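Long-range contacts in D-lactate dehydrogenase (Fermentative) (Pseudomonas aeruginosa, PDB 6ABJ), which probably interconverts pyruvate and D-lactate with NADH as cofactor, as a tetrameric member of the D-isomer specific 2-hydroxyacid dehydrogenase family: residues 17-22 with 39-44; 47-52 with 67-72; 56-61 with 83-88; 109-114 with 340-345. All coordinates share one frame; numbering follows the deposited sequence.

Contact 1: 17-22 with 39-44; sequences MRILFF and HGFELH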
loop_
_atom_site.group_PDB
_atom_site.type_symbol
_atom_site.label_atom_id
_atom_site.label_comp_id
_atom_site.label_asym_id
_atom_site.label_seq_id
_atom_site.Cartn_x
_atom_site.Cartn_y
_atom_site.Cartn_z
ATOM N N MET B 17 27.205 -19.255 -32.557
ATOM C CA MET B 17 26.257 -18.151 -32.912
ATOM C C MET B 17 25.929 -17.395 -31.625
ATOM O O MET B 17 25.422 -17.990 -30.673
ATOM C CB MET B 17 24.950 -18.679 -33.506
ATOM C CG MET B 17 23.897 -17.594 -33.734
ATOM S SD MET B 17 23.862 -16.948 -35.421
ATOM C CE MET B 17 22.630 -18.026 -36.168
ATOM N N ARG B 18 26.196 -16.086 -31.625
ATOM C CA ARG B 18 26.147 -15.280 -30.414
ATOM C C ARG B 18 24.918 -14.356 -30.472
ATOM O O ARG B 18 24.621 -13.773 -31.537
ATOM C CB ARG B 18 27.436 -14.462 -30.212
ATOM C CG ARG B 18 28.716 -15.298 -30.166
ATOM C CD ARG B 18 29.888 -14.519 -29.576
ATOM N NE ARG B 18 30.018 -13.181 -30.185
ATOM C CZ ARG B 18 30.426 -12.080 -29.551
ATOM N NH1 ARG B 18 30.704 -12.117 -28.263
ATOM N NH2 ARG B 18 30.528 -10.920 -30.203
ATOM N N ILE B 19 24.204 -14.258 -29.343
ATOM C CA ILE B 19 22.936 -13.456 -29.281
ATOM C C ILE B 19 23.041 -12.528 -28.089
ATOM O O ILE B 19 23.364 -12.972 -26.982
ATOM C CB ILE B 19 21.656 -14.326 -29.144
ATOM C CG1 ILE B 19 21.544 -15.352 -30.278
ATOM C CG2 ILE B 19 20.397 -13.447 -29.165
ATOM C CD1 ILE B 19 20.668 -16.540 -29.973
ATOM N N LEU B 20 22.903 -11.230 -28.357
ATOM C CA LEU B 20 22.888 -10.227 -27.310
ATOM C C LEU B 20 21.433 -9.798 -27.043
ATOM O O LEU B 20 20.757 -9.286 -27.941
ATOM C CB LEU B 20 23.764 -9.000 -27.670
ATOM C CG LEU B 20 23.799 -7.874 -26.617
ATOM C CD1 LEU B 20 24.371 -8.349 -25.280
ATOM C CD2 LEU B 20 24.591 -6.689 -27.168
ATOM N N PHE B 21 20.984 -9.984 -25.792
ATOM C CA PHE B 21 19.654 -9.545 -25.347
ATOM C C PHE B 21 19.720 -8.188 -24.630
ATOM O O PHE B 21 20.501 -8.057 -23.696
ATOM C CB PHE B 21 19.094 -10.547 -24.338
ATOM C CG PHE B 21 18.820 -11.925 -24.906
ATOM C CD1 PHE B 21 19.869 -12.814 -25.190
ATOM C CD2 PHE B 21 17.517 -12.340 -25.119
ATOM C CE1 PHE B 21 19.601 -14.085 -25.699
ATOM C CE2 PHE B 21 17.239 -13.604 -25.593
ATOM C CZ PHE B 21 18.291 -14.479 -25.910
ATOM N N PHE B 22 18.962 -7.202 -25.123
ATOM C CA PHE B 22 18.851 -5.933 -24.489
ATOM C C PHE B 22 17.539 -5.981 -23.662
ATOM O O PHE B 22 16.701 -6.867 -23.881
ATOM C CB PHE B 22 18.780 -4.781 -25.486
ATOM C CG PHE B 22 20.073 -4.439 -26.112
ATOM C CD1 PHE B 22 20.929 -3.519 -25.520
ATOM C CD2 PHE B 22 20.472 -5.079 -27.307
ATOM C CE1 PHE B 22 22.153 -3.211 -26.095
ATOM C CE2 PHE B 22 21.709 -4.782 -27.882
ATOM C CZ PHE B 22 22.548 -3.834 -27.273
ATOM N N HIS B 39 19.611 -25.891 -28.772
ATOM C CA HIS B 39 20.296 -25.044 -29.747
ATOM C C HIS B 39 21.765 -24.849 -29.433
ATOM O O HIS B 39 22.581 -24.896 -30.331
ATOM C CB HIS B 39 19.622 -23.664 -29.884
ATOM C CG HIS B 39 18.226 -23.733 -30.401
ATOM N ND1 HIS B 39 17.929 -23.943 -31.734
ATOM C CD2 HIS B 39 17.038 -23.667 -29.755
ATOM C CE1 HIS B 39 16.621 -24.004 -31.891
ATOM N NE2 HIS B 39 16.060 -23.838 -30.703
ATOM N N GLY B 40 22.108 -24.568 -28.186
ATOM C CA GLY B 40 23.505 -24.325 -27.821
ATOM C C GLY B 40 24.033 -22.996 -28.329
ATOM O O GLY B 40 25.233 -22.853 -28.612
ATOM N N PHE B 41 23.157 -22.012 -28.469
ATOM C CA PHE B 41 23.637 -20.702 -28.832
ATOM C C PHE B 41 24.416 -20.098 -27.649
ATOM O O PHE B 41 24.320 -20.550 -26.526
ATOM C CB PHE B 41 22.458 -19.820 -29.276
ATOM C CG PHE B 41 21.710 -20.337 -30.506
ATOM C CD1 PHE B 41 22.357 -21.040 -31.529
ATOM C CD2 PHE B 41 20.346 -20.071 -30.665
ATOM C CE1 PHE B 41 21.651 -21.482 -32.659
ATOM C CE2 PHE B 41 19.645 -20.483 -31.800
ATOM C CZ PHE B 41 20.291 -21.189 -32.804
ATOM N N GLU B 42 25.206 -19.073 -27.909
ATOM C CA GLU B 42 25.919 -18.364 -26.856
ATOM C C GLU B 42 25.059 -17.163 -26.526
ATOM O O GLU B 42 24.969 -16.219 -27.325
ATOM C CB GLU B 42 27.322 -17.887 -27.316
ATOM C CG GLU B 42 28.151 -17.206 -26.209
ATOM C CD GLU B 42 29.536 -16.756 -26.667
ATOM O OE1 GLU B 42 30.141 -17.443 -27.501
ATOM O OE2 GLU B 42 30.028 -15.698 -26.212
ATOM N N LEU B 43 24.466 -17.192 -25.340
ATOM C CA LEU B 43 23.540 -16.144 -24.892
ATOM C C LEU B 43 24.156 -15.127 -23.983
ATOM O O LEU B 43 24.689 -15.486 -22.947
ATOM C CB LEU B 43 22.390 -16.789 -24.146
ATOM C CG LEU B 43 21.723 -17.978 -24.858
ATOM C CD1 LEU B 43 20.546 -18.448 -24.018
ATOM C CD2 LEU B 43 21.239 -17.602 -26.260
ATOM N N HIS B 44 24.044 -13.850 -24.372
ATOM C CA HIS B 44 24.498 -12.713 -23.564
ATOM C C HIS B 44 23.306 -11.836 -23.184
ATOM O O HIS B 44 22.560 -11.347 -24.050
ATOM C CB HIS B 44 25.565 -11.900 -24.325
ATOM C CG HIS B 44 26.884 -12.621 -24.459
ATOM N ND1 HIS B 44 27.950 -12.391 -23.614
ATOM C CD2 HIS B 44 27.296 -13.582 -25.321
ATOM C CE1 HIS B 44 28.963 -13.171 -23.951
ATOM N NE2 HIS B 44 28.586 -13.912 -24.978
#

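Contact 2: 47-52 with 67-72; sequences QAHLQA and FVNDDL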
loop_
_atom_site.group_PDB
_atom_site.type_symbol
_atom_site.label_atom_id
_atom_site.label_comp_id
_atom_site.label_asym_id
_atom_site.label_seq_id
_atom_site.Cartn_x
_atom_site.Cartn_y
_atom_site.Cartn_z
ATOM N N GLN B 47 21.139 -5.951 -19.266
ATOM C CA GLN B 47 19.959 -5.305 -18.703
ATOM C C GLN B 47 19.589 -3.992 -19.399
ATOM O O GLN B 47 18.436 -3.623 -19.469
ATOM C CB GLN B 47 20.211 -5.019 -17.219
ATOM C CG GLN B 47 20.468 -6.282 -16.428
ATOM C CD GLN B 47 20.510 -5.988 -14.942
ATOM O OE1 GLN B 47 20.391 -4.826 -14.517
ATOM N NE2 GLN B 47 20.683 -7.037 -14.139
ATOM N N ALA B 48 20.568 -3.257 -19.893
ATOM C CA ALA B 48 20.274 -1.935 -20.424
ATOM C C ALA B 48 19.384 -1.983 -21.643
ATOM O O ALA B 48 19.421 -2.927 -22.396
ATOM C CB ALA B 48 21.572 -1.234 -20.774
ATOM N N HIS B 49 18.584 -0.932 -21.805
ATOM C CA HIS B 49 17.809 -0.700 -23.010
ATOM C C HIS B 49 18.695 -0.500 -24.230
ATOM O O HIS B 49 19.744 0.134 -24.146
ATOM C CB HIS B 49 16.918 0.533 -22.900
ATOM C CG HIS B 49 15.934 0.487 -21.778
ATOM N ND1 HIS B 49 15.320 -0.676 -21.356
ATOM C CD2 HIS B 49 15.447 1.480 -20.989
ATOM C CE1 HIS B 49 14.497 -0.397 -20.357
ATOM N NE2 HIS B 49 14.558 0.904 -20.119
ATOM N N LEU B 50 18.217 -0.977 -25.371
ATOM C CA LEU B 50 18.819 -0.608 -26.629
ATOM C C LEU B 50 18.410 0.819 -27.028
ATOM O O LEU B 50 17.232 1.176 -27.026
ATOM C CB LEU B 50 18.378 -1.579 -27.720
ATOM C CG LEU B 50 18.868 -1.240 -29.121
ATOM C CD1 LEU B 50 20.385 -1.317 -29.202
ATOM C CD2 LEU B 50 18.207 -2.192 -30.116
ATOM N N GLN B 51 19.404 1.616 -27.375
ATOM C CA GLN B 51 19.203 2.980 -27.854
ATOM C C GLN B 51 20.551 3.417 -28.487
ATOM O O GLN B 51 21.577 2.664 -28.437
ATOM C CB GLN B 51 18.849 3.868 -26.657
ATOM C CG GLN B 51 19.779 3.595 -25.475
ATOM C CD GLN B 51 19.369 4.355 -24.238
ATOM O OE1 GLN B 51 18.192 4.514 -23.972
ATOM N NE2 GLN B 51 20.343 4.842 -23.486
ATOM N N ALA B 52 20.558 4.621 -29.067
ATOM C CA ALA B 52 21.731 5.107 -29.806
ATOM C C ALA B 52 23.057 4.877 -29.043
ATOM O O ALA B 52 24.026 4.340 -29.596
ATOM C CB ALA B 52 21.556 6.576 -30.187
ATOM N N PHE B 67 13.136 -6.348 -27.032
ATOM C CA PHE B 67 11.785 -6.371 -26.599
ATOM C C PHE B 67 11.189 -5.069 -27.058
ATOM O O PHE B 67 11.884 -4.216 -27.607
ATOM C CB PHE B 67 11.748 -6.502 -25.031
ATOM C CG PHE B 67 10.392 -6.844 -24.498
ATOM C CD1 PHE B 67 9.604 -7.805 -25.102
ATOM C CD2 PHE B 67 9.899 -6.219 -23.373
ATOM C CE1 PHE B 67 8.338 -8.107 -24.644
ATOM C CE2 PHE B 67 8.623 -6.518 -22.897
ATOM C CZ PHE B 67 7.860 -7.489 -23.502
ATOM N N VAL B 68 9.907 -4.866 -26.785
ATOM C CA VAL B 68 9.196 -3.706 -27.358
ATOM C C VAL B 68 9.611 -2.295 -26.847
ATOM O O VAL B 68 9.265 -1.274 -27.445
ATOM C CB VAL B 68 7.663 -3.830 -27.190
ATOM C CG1 VAL B 68 7.140 -5.069 -27.866
ATOM C CG2 VAL B 68 7.259 -3.807 -25.710
ATOM N N ASN B 69 10.347 -2.259 -25.782
ATOM C CA ASN B 69 10.739 -1.002 -25.188
ATOM C C ASN B 69 12.151 -0.626 -25.639
ATOM O O ASN B 69 12.749 0.383 -25.174
ATOM C CB ASN B 69 10.638 -1.107 -23.654
ATOM C CG ASN B 69 11.428 -2.280 -23.091
ATOM O OD1 ASN B 69 11.657 -3.274 -23.773
ATOM N ND2 ASN B 69 11.847 -2.164 -21.858
ATOM N N ASP B 70 12.729 -1.479 -26.476
ATOM C CA ASP B 70 14.013 -1.173 -27.085
ATOM C C ASP B 70 13.846 -0.250 -28.313
ATOM O O ASP B 70 12.848 -0.291 -29.045
ATOM C CB ASP B 70 14.713 -2.475 -27.482
ATOM C CG ASP B 70 15.252 -3.248 -26.284
ATOM O OD1 ASP B 70 15.936 -2.634 -25.431
ATOM O OD2 ASP B 70 15.031 -4.483 -26.201
ATOM N N ASP B 71 14.825 0.602 -28.519
ATOM C CA ASP B 71 14.732 1.582 -29.597
ATOM C C ASP B 71 15.361 0.998 -30.886
ATOM O O ASP B 71 16.569 0.825 -30.930
ATOM C CB ASP B 71 15.453 2.862 -29.172
ATOM C CG ASP B 71 15.402 3.946 -30.225
ATOM O OD1 ASP B 71 14.740 3.792 -31.294
ATOM O OD2 ASP B 71 16.062 4.969 -29.963
ATOM N N LEU B 72 14.515 0.681 -31.860
ATOM C CA LEU B 72 14.976 0.176 -33.178
ATOM C C LEU B 72 14.574 1.127 -34.313
ATOM O O LEU B 72 14.049 0.714 -35.415
ATOM C CB LEU B 72 14.407 -1.233 -33.411
ATOM C CG LEU B 72 15.087 -2.293 -32.532
ATOM C CD1 LEU B 72 14.261 -3.575 -32.461
ATOM C CD2 LEU B 72 16.484 -2.577 -33.069
#

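Contact 3: 56-61 with 83-88; sequences VLAQGF and GGTRLV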
loop_
_atom_site.group_PDB
_atom_site.type_symbol
_atom_site.label_atom_id
_atom_site.label_comp_id
_atom_site.label_asym_id
_atom_site.label_seq_id
_atom_site.Cartn_x
_atom_site.Cartn_y
_atom_site.Cartn_z
ATOM N N VAL B 56 26.454 0.154 -29.275
ATOM C CA VAL B 56 27.844 -0.238 -29.334
ATOM C C VAL B 56 28.093 -1.573 -28.617
ATOM O O VAL B 56 29.015 -2.305 -28.967
ATOM C CB VAL B 56 28.761 0.904 -28.795
ATOM C CG1 VAL B 56 28.474 1.216 -27.324
ATOM C CG2 VAL B 56 30.234 0.574 -29.053
ATOM N N LEU B 57 27.261 -1.904 -27.637
ATOM C CA LEU B 57 27.386 -3.187 -26.938
ATOM C C LEU B 57 27.154 -4.409 -27.854
ATOM O O LEU B 57 27.665 -5.509 -27.594
ATOM C CB LEU B 57 26.415 -3.204 -25.744
ATOM C CG LEU B 57 26.760 -2.203 -24.632
ATOM C CD1 LEU B 57 25.636 -2.137 -23.596
ATOM C CD2 LEU B 57 28.081 -2.552 -23.963
ATOM N N ALA B 58 26.349 -4.205 -28.904
ATOM C CA ALA B 58 26.032 -5.237 -29.887
ATOM C C ALA B 58 27.089 -5.368 -30.994
ATOM O O ALA B 58 26.898 -6.132 -31.959
ATOM C CB ALA B 58 24.707 -4.913 -30.535
ATOM N N GLN B 59 28.187 -4.625 -30.866
ATOM C CA GLN B 59 29.244 -4.698 -31.864
ATOM C C GLN B 59 29.834 -6.120 -31.866
ATOM O O GLN B 59 30.255 -6.642 -30.826
ATOM C CB GLN B 59 30.348 -3.668 -31.617
ATOM C CG GLN B 59 31.471 -3.772 -32.666
ATOM C CD GLN B 59 32.057 -2.449 -33.095
ATOM O OE1 GLN B 59 31.939 -1.430 -32.407
ATOM N NE2 GLN B 59 32.708 -2.460 -34.252
ATOM N N GLY B 60 29.841 -6.722 -33.046
ATOM C CA GLY B 60 30.394 -8.044 -33.238
ATOM C C GLY B 60 29.404 -9.155 -32.970
ATOM O O GLY B 60 29.759 -10.316 -33.091
ATOM N N PHE B 61 28.180 -8.818 -32.551
ATOM C CA PHE B 61 27.159 -9.823 -32.279
ATOM C C PHE B 61 26.285 -9.957 -33.499
ATOM O O PHE B 61 25.747 -8.956 -34.048
ATOM C CB PHE B 61 26.276 -9.442 -31.057
ATOM C CG PHE B 61 26.926 -9.674 -29.723
ATOM C CD1 PHE B 61 26.755 -10.892 -29.081
ATOM C CD2 PHE B 61 27.697 -8.693 -29.107
ATOM C CE1 PHE B 61 27.317 -11.146 -27.837
ATOM C CE2 PHE B 61 28.259 -8.925 -27.852
ATOM C CZ PHE B 61 28.063 -10.163 -27.220
ATOM N N GLY B 83 28.092 -2.204 -37.096
ATOM C CA GLY B 83 28.799 -3.033 -36.137
ATOM C C GLY B 83 28.753 -4.529 -36.397
ATOM O O GLY B 83 29.309 -5.295 -35.602
ATOM N N GLY B 84 28.047 -4.959 -37.451
ATOM C CA GLY B 84 28.063 -6.367 -37.919
ATOM C C GLY B 84 26.925 -7.253 -37.415
ATOM O O GLY B 84 26.990 -8.495 -37.490
ATOM N N THR B 85 25.869 -6.620 -36.890
ATOM C CA THR B 85 24.692 -7.371 -36.490
ATOM C C THR B 85 23.933 -7.737 -37.729
ATOM O O THR B 85 23.770 -6.898 -38.620
ATOM C CB THR B 85 23.840 -6.565 -35.497
ATOM O OG1 THR B 85 24.594 -6.395 -34.298
ATOM C CG2 THR B 85 22.544 -7.263 -35.218
ATOM N N ARG B 86 23.503 -8.993 -37.841
ATOM C CA ARG B 86 22.873 -9.449 -39.097
ATOM C C ARG B 86 21.412 -9.835 -38.952
ATOM O O ARG B 86 20.715 -9.957 -39.946
ATOM C CB ARG B 86 23.659 -10.616 -39.743
ATOM C CG ARG B 86 25.084 -10.283 -40.217
ATOM C CD ARG B 86 25.799 -11.564 -40.714
ATOM N NE ARG B 86 25.050 -12.255 -41.798
ATOM C CZ ARG B 86 24.936 -13.588 -41.943
ATOM N NH1 ARG B 86 25.557 -14.452 -41.134
ATOM N NH2 ARG B 86 24.189 -14.074 -42.925
ATOM N N LEU B 87 20.913 -9.951 -37.711
ATOM C CA LEU B 87 19.514 -10.252 -37.478
ATOM C C LEU B 87 19.028 -9.574 -36.157
ATOM O O LEU B 87 19.733 -9.590 -35.161
ATOM C CB LEU B 87 19.302 -11.765 -37.388
ATOM C CG LEU B 87 17.913 -12.259 -36.986
ATOM C CD1 LEU B 87 16.835 -12.105 -38.047
ATOM C CD2 LEU B 87 18.038 -13.704 -36.574
ATOM N N VAL B 88 17.821 -9.013 -36.223
ATOM C CA VAL B 88 17.130 -8.502 -35.051
ATOM C C VAL B 88 15.991 -9.468 -34.754
ATOM O O VAL B 88 15.102 -9.622 -35.562
ATOM C CB VAL B 88 16.509 -7.112 -35.378
ATOM C CG1 VAL B 88 15.658 -6.597 -34.196
ATOM C CG2 VAL B 88 17.598 -6.106 -35.726
#

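Contact 4: 109-114 with 340-345; sequences PVVHVP and RNRVRA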
loop_
_atom_site.group_PDB
_atom_site.type_symbol
_atom_site.label_atom_id
_atom_site.label_comp_id
_atom_site.label_asym_id
_atom_site.label_seq_id
_atom_site.Cartn_x
_atom_site.Cartn_y
_atom_site.Cartn_z
ATOM N N PRO B 109 17.185 -8.214 -41.343
ATOM C CA PRO B 109 15.857 -8.828 -41.240
ATOM C C PRO B 109 15.360 -8.808 -39.783
ATOM O O PRO B 109 16.164 -8.657 -38.855
ATOM C CB PRO B 109 16.060 -10.258 -41.741
ATOM C CG PRO B 109 17.529 -10.518 -41.610
ATOM C CD PRO B 109 18.250 -9.204 -41.568
ATOM N N VAL B 110 14.047 -8.852 -39.635
ATOM C CA VAL B 110 13.414 -8.746 -38.341
ATOM C C VAL B 110 12.505 -9.935 -38.220
ATOM O O VAL B 110 11.756 -10.232 -39.137
ATOM C CB VAL B 110 12.587 -7.440 -38.237
ATOM C CG1 VAL B 110 11.816 -7.449 -36.923
ATOM C CG2 VAL B 110 13.523 -6.222 -38.293
ATOM N N VAL B 111 12.606 -10.661 -37.127
ATOM C CA VAL B 111 11.660 -11.729 -36.863
ATOM C C VAL B 111 10.936 -11.479 -35.517
ATOM O O VAL B 111 11.422 -10.724 -34.697
ATOM C CB VAL B 111 12.354 -13.099 -36.854
ATOM C CG1 VAL B 111 12.773 -13.409 -38.302
ATOM C CG2 VAL B 111 13.473 -13.151 -35.848
ATOM N N HIS B 112 9.826 -12.150 -35.317
ATOM C CA HIS B 112 9.049 -11.972 -34.078
ATOM C C HIS B 112 8.247 -13.206 -33.706
ATOM O O HIS B 112 8.234 -14.208 -34.420
ATOM C CB HIS B 112 8.116 -10.796 -34.281
ATOM C CG HIS B 112 6.868 -11.112 -35.034
ATOM N ND1 HIS B 112 5.689 -10.429 -34.798
ATOM C CD2 HIS B 112 6.628 -11.928 -36.082
ATOM C CE1 HIS B 112 4.768 -10.869 -35.644
ATOM N NE2 HIS B 112 5.303 -11.792 -36.417
ATOM N N VAL B 113 7.570 -13.118 -32.559
ATOM C CA VAL B 113 6.660 -14.134 -32.080
ATOM C C VAL B 113 5.284 -13.822 -32.657
ATOM O O VAL B 113 4.749 -12.737 -32.388
ATOM C CB VAL B 113 6.651 -14.123 -30.525
ATOM C CG1 VAL B 113 5.691 -15.190 -30.026
ATOM C CG2 VAL B 113 8.062 -14.346 -30.020
ATOM N N PRO B 114 4.660 -14.772 -33.401
ATOM C CA PRO B 114 3.430 -14.432 -34.071
ATOM C C PRO B 114 2.246 -14.215 -33.124
ATOM O O PRO B 114 1.377 -13.434 -33.456
ATOM C CB PRO B 114 3.154 -15.626 -34.981
ATOM C CG PRO B 114 3.977 -16.748 -34.460
ATOM C CD PRO B 114 5.043 -16.183 -33.573
ATOM N N ARG B 340 10.931 -17.656 -41.585
ATOM C CA ARG B 340 10.057 -18.041 -40.479
ATOM C C ARG B 340 9.798 -16.769 -39.624
ATOM O O ARG B 340 10.727 -16.141 -39.130
ATOM C CB ARG B 340 10.659 -19.187 -39.672
ATOM C CG ARG B 340 9.824 -19.582 -38.440
ATOM C CD ARG B 340 10.072 -20.983 -37.883
ATOM N NE ARG B 340 10.132 -21.928 -39.008
ATOM C CZ ARG B 340 10.506 -23.200 -38.922
ATOM N NH1 ARG B 340 10.843 -23.722 -37.751
ATOM N NH2 ARG B 340 10.533 -23.958 -40.028
ATOM N N ASN B 341 8.533 -16.401 -39.574
ATOM C CA ASN B 341 8.027 -15.267 -38.752
ATOM C C ASN B 341 8.821 -13.988 -38.999
ATOM O O ASN B 341 9.143 -13.236 -38.103
ATOM C CB ASN B 341 8.062 -15.645 -37.268
ATOM C CG ASN B 341 7.142 -16.819 -36.949
ATOM O OD1 ASN B 341 6.000 -16.847 -37.404
ATOM N ND2 ASN B 341 7.629 -17.774 -36.156
ATOM N N ARG B 342 9.113 -13.736 -40.257
ATOM C CA ARG B 342 9.761 -12.504 -40.599
ATOM C C ARG B 342 8.724 -11.419 -40.625
ATOM O O ARG B 342 7.602 -11.628 -41.083
ATOM C CB ARG B 342 10.327 -12.554 -42.039
ATOM C CG ARG B 342 11.420 -13.535 -42.353
ATOM C CD ARG B 342 12.737 -12.991 -41.863
ATOM N NE ARG B 342 13.476 -12.249 -42.916
ATOM C CZ ARG B 342 14.449 -12.767 -43.669
ATOM N NH1 ARG B 342 14.808 -14.045 -43.548
ATOM N NH2 ARG B 342 15.092 -11.991 -44.514
ATOM N N VAL B 343 9.144 -10.225 -40.250
ATOM C CA VAL B 343 8.312 -9.068 -40.361
ATOM C C VAL B 343 8.855 -8.249 -41.490
ATOM O O VAL B 343 10.011 -7.919 -41.478
ATOM C CB VAL B 343 8.469 -8.177 -39.089
ATOM C CG1 VAL B 343 7.505 -7.004 -39.164
ATOM C CG2 VAL B 343 8.184 -9.005 -37.852
ATOM N N ARG B 344 8.029 -7.887 -42.440
ATOM C CA ARG B 344 8.469 -7.150 -43.608
ATOM C C ARG B 344 7.725 -5.798 -43.622
ATOM O O ARG B 344 6.587 -5.701 -43.170
ATOM C CB ARG B 344 8.122 -7.959 -44.883
ATOM C CG ARG B 344 8.731 -9.367 -44.891
ATOM C CD ARG B 344 8.397 -10.153 -46.164
ATOM N NE ARG B 344 8.897 -11.523 -46.082
ATOM C CZ ARG B 344 10.123 -11.913 -46.486
ATOM N NH1 ARG B 344 10.953 -11.038 -47.013
ATOM N NH2 ARG B 344 10.544 -13.166 -46.366
ATOM N N ALA B 345 8.400 -4.788 -44.137
ATOM C CA ALA B 345 7.829 -3.462 -44.317
ATOM C C ALA B 345 6.679 -3.492 -45.311
ATOM O O ALA B 345 6.618 -4.366 -46.149
ATOM C CB ALA B 345 8.904 -2.518 -44.810
ATOM O OXT ALA B 345 5.795 -2.649 -45.318
HETATM O O HOH W 1 12.511 -8.783 -42.031
#

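Contact 1: 17-22 with 39-44
Met17, Ile19 and Phe21 alternate with Glu42 and His44 in a ladder of four backbone hydrogen bonds that sets strand 18-21 parallel to strand 42-44. Glu42 N gives to Met17 O, Ile19 N to Glu42 O and His44 N to Ile19 O; the last, Phe21 N to His44 O, is 2.7 Å long and almost straight at 175°.

Apolar contacts gather on the face carrying Ile19 and Leu43. With CG1 set anti to the carbonyl carbon (chi1 -56°) and the chain extended beyond it, Ile19 carries CD1 over to Phe41 CD2, 3.6 Å away, and to Leu43 CD2 at 3.9 Å. The same methyl of Leu43 meets the edge of the Phe21 ring at CE1 (3.9 Å). Helix 317-335 packs on Ile19 from outside the pair.

Arg18, Glu42 and His44 put polar groups on the other face. His44 NE2 donates to Glu42 OE2 at 2.6 Å, straight and in the imidazole plane, using the anti lone pair of the carboxylate. Arg18 runs alongside Glu42, but its NH1 stays 4.2 Å from Glu42 OE2, beyond a salt bridge; its NH2 is bonded to Gly60 O instead.

This is the first beta-alpha-beta unit of its sheet, apolar on the face of Ile19 and Leu43, largely polar on the other, where Leu20 is the apolar exception. The short carboxylate bond fixes the imidazole's rotation and would probably favour a protonated His44, an effect the nearby arginine may temper.

Contact 2: 47-52 with 67-72
Leu50 and Asp70 join two loops following the C-terminal ends of strands 42-45 and 63-66 of the parallel sheet, and Asp71 completes the trio on which the contact rests. Neither segment is a helix or strand; residues 67-70 form a type I beta turn.

The carboxylate of Asp70 links both loops. Asp70 OD1 accepts Leu50 N at 2.8 Å along a nearly straight N-H line, although the donor stands 33° out of the carboxylate plane, on the anti side. Asp70 OD2 reaches back across the turn to Phe67 N, also at 2.8 Å. With Ser23 OG as a further partner of OD1, three bonds hold this buried group and fix its rotation. Ser23 OG also bonds His49 ND1, so the serine ties His49 to the same cluster.

Asp71 pairs through its backbone, Asp71 N giving to Leu50 O at 2.9 Å from above the carbonyl plane, 39° out of it. Its CB lies against that same oxygen, while its OD1 turns to Ser73 OG. Asp71 O is buried with no polar partner in the model; Leu50 CD2 lies 3.5 Å from it.

About 10 Å separates the side chain of Asn69 from that of Phe314, a residue that binds NADH. Leu50 points its CB toward the other loop, and with CG anti to its own backbone N (chi1 176°) its branch crosses Leu72 at about a right angle, where Leu50 CD2 and Leu72 CD2 are squeezed to 3.4 Å.

Contact 3: 56-61 with 83-88
Thr85 lays its hydroxyl against the carbonyl of Phe61, with OG1 donating to Phe61 O at 2.8 Å. The hydroxyl lies in the carbonyl plane, at a C=O...O angle of 159°. A chi1 of -65° sets OG1 anti to Thr85's carbonyl carbon and directs it to this oxygen. Thr85 CA comes to 3.1 Å from Phe61 O as well, a CA-H...O contact, so one residue meets the carbonyl twice. The same hydroxyl approaches Ala58 O, but at a poor angle for a bond.

A second link is made wholly by backbone: Gly60 N gives to Gly83 O, 3.0 Å away, the donor tilted 20° from the carbonyl plane. Gly83 fits closely here, its oxygen 3.8 Å from Gln59 CA, and CG of Gln59 passes alongside that oxygen. Gly60 and Gly84 both have positive phi at angles where a CB would press on the preceding carbonyl oxygen. Gly60 occupies the third position of the type II turn 58-61, closed by Phe61 N to Ala58 O at 3.0 Å.

Beyond the pair, the Phe61 ring makes a cation-pi contact with Arg18 and an edge-to-face one with His44, while Arg86 forms a salt bridge with Glu62.

Gly84 ends helix 74-82 in a Schellman motif. The contact therefore joins a type II beta turn leading to strand 63-66 with the glycine cap and the loop to strand 87-90, two neighbouring connections of the parallel alpha/beta fold.

Contact 4: 109-114 with 340-345
His112 turns one face of its imidazole to Val343, whose CG2 stands 3.9 Å from the ring centroid and 21° off the normal, a CH-pi contact. Its chi1 of 81° tucks CG between the backbone N and the carbonyl carbon and brings the ring over to the C-terminal segment; Pro114 CA lies over the opposite face. ND1 is taken by Ala93 O, which helps fix the ring's rotation.

Arg342 heads away from the other segment at first, yet bends at chi2 and chi3 to double back. Its guanidinium thus presents a face to Pro109, with Pro109 CB 3.4 Å from Arg342 NH2, and on the way Arg342 CD touches Val111 CG1 at 3.6 Å. Asn341, with positive phi, directs its CB toward the strand segment. OD1 lies beside Pro114 CG, and ND2 is bonded to Asn330 OD1.

Two backbone bonds join the segments: Val343 N to Val110 O (2.8 Å) and His112 N to Asn341 O (3.1 Å, bent at 149°). They flank a single bridge between Val111 and Arg342. One water extends the pairing, accepting from Val110 N and donating to Val343 O, 2.7 Å away.

The C-terminal tail thus crosses strand 110-111, the outermost strand of its sheet within the chain, at a steep angle, touching it through one bridge. Strand 87-90 borders that strand on its other side, helix 317-335 packs on Pro109 and Arg340, and helix 100-105 meets Val343.

Contacts 1, 3 and 4 reach the same five-stranded parallel sheet: contact 1 at the edge with strand 42-45, contact 4 at the opposite edge with strand 110-111, and contact 3 at the entrance to strand 87-90. Contact 2 joins loops beyond the strands. All four are only partly buried. Their chemistry follows place: a regular ladder in contact 1, a lone bridge with water in contact 4, a buried carboxylate in contact 2, and turns with glycines in the more exposed contact 3. Phe22 packs contact 1 against contact 2, whereas Val88 of contact 3 probably hydrogen-bonds Val111 and Pro109 of contact 4.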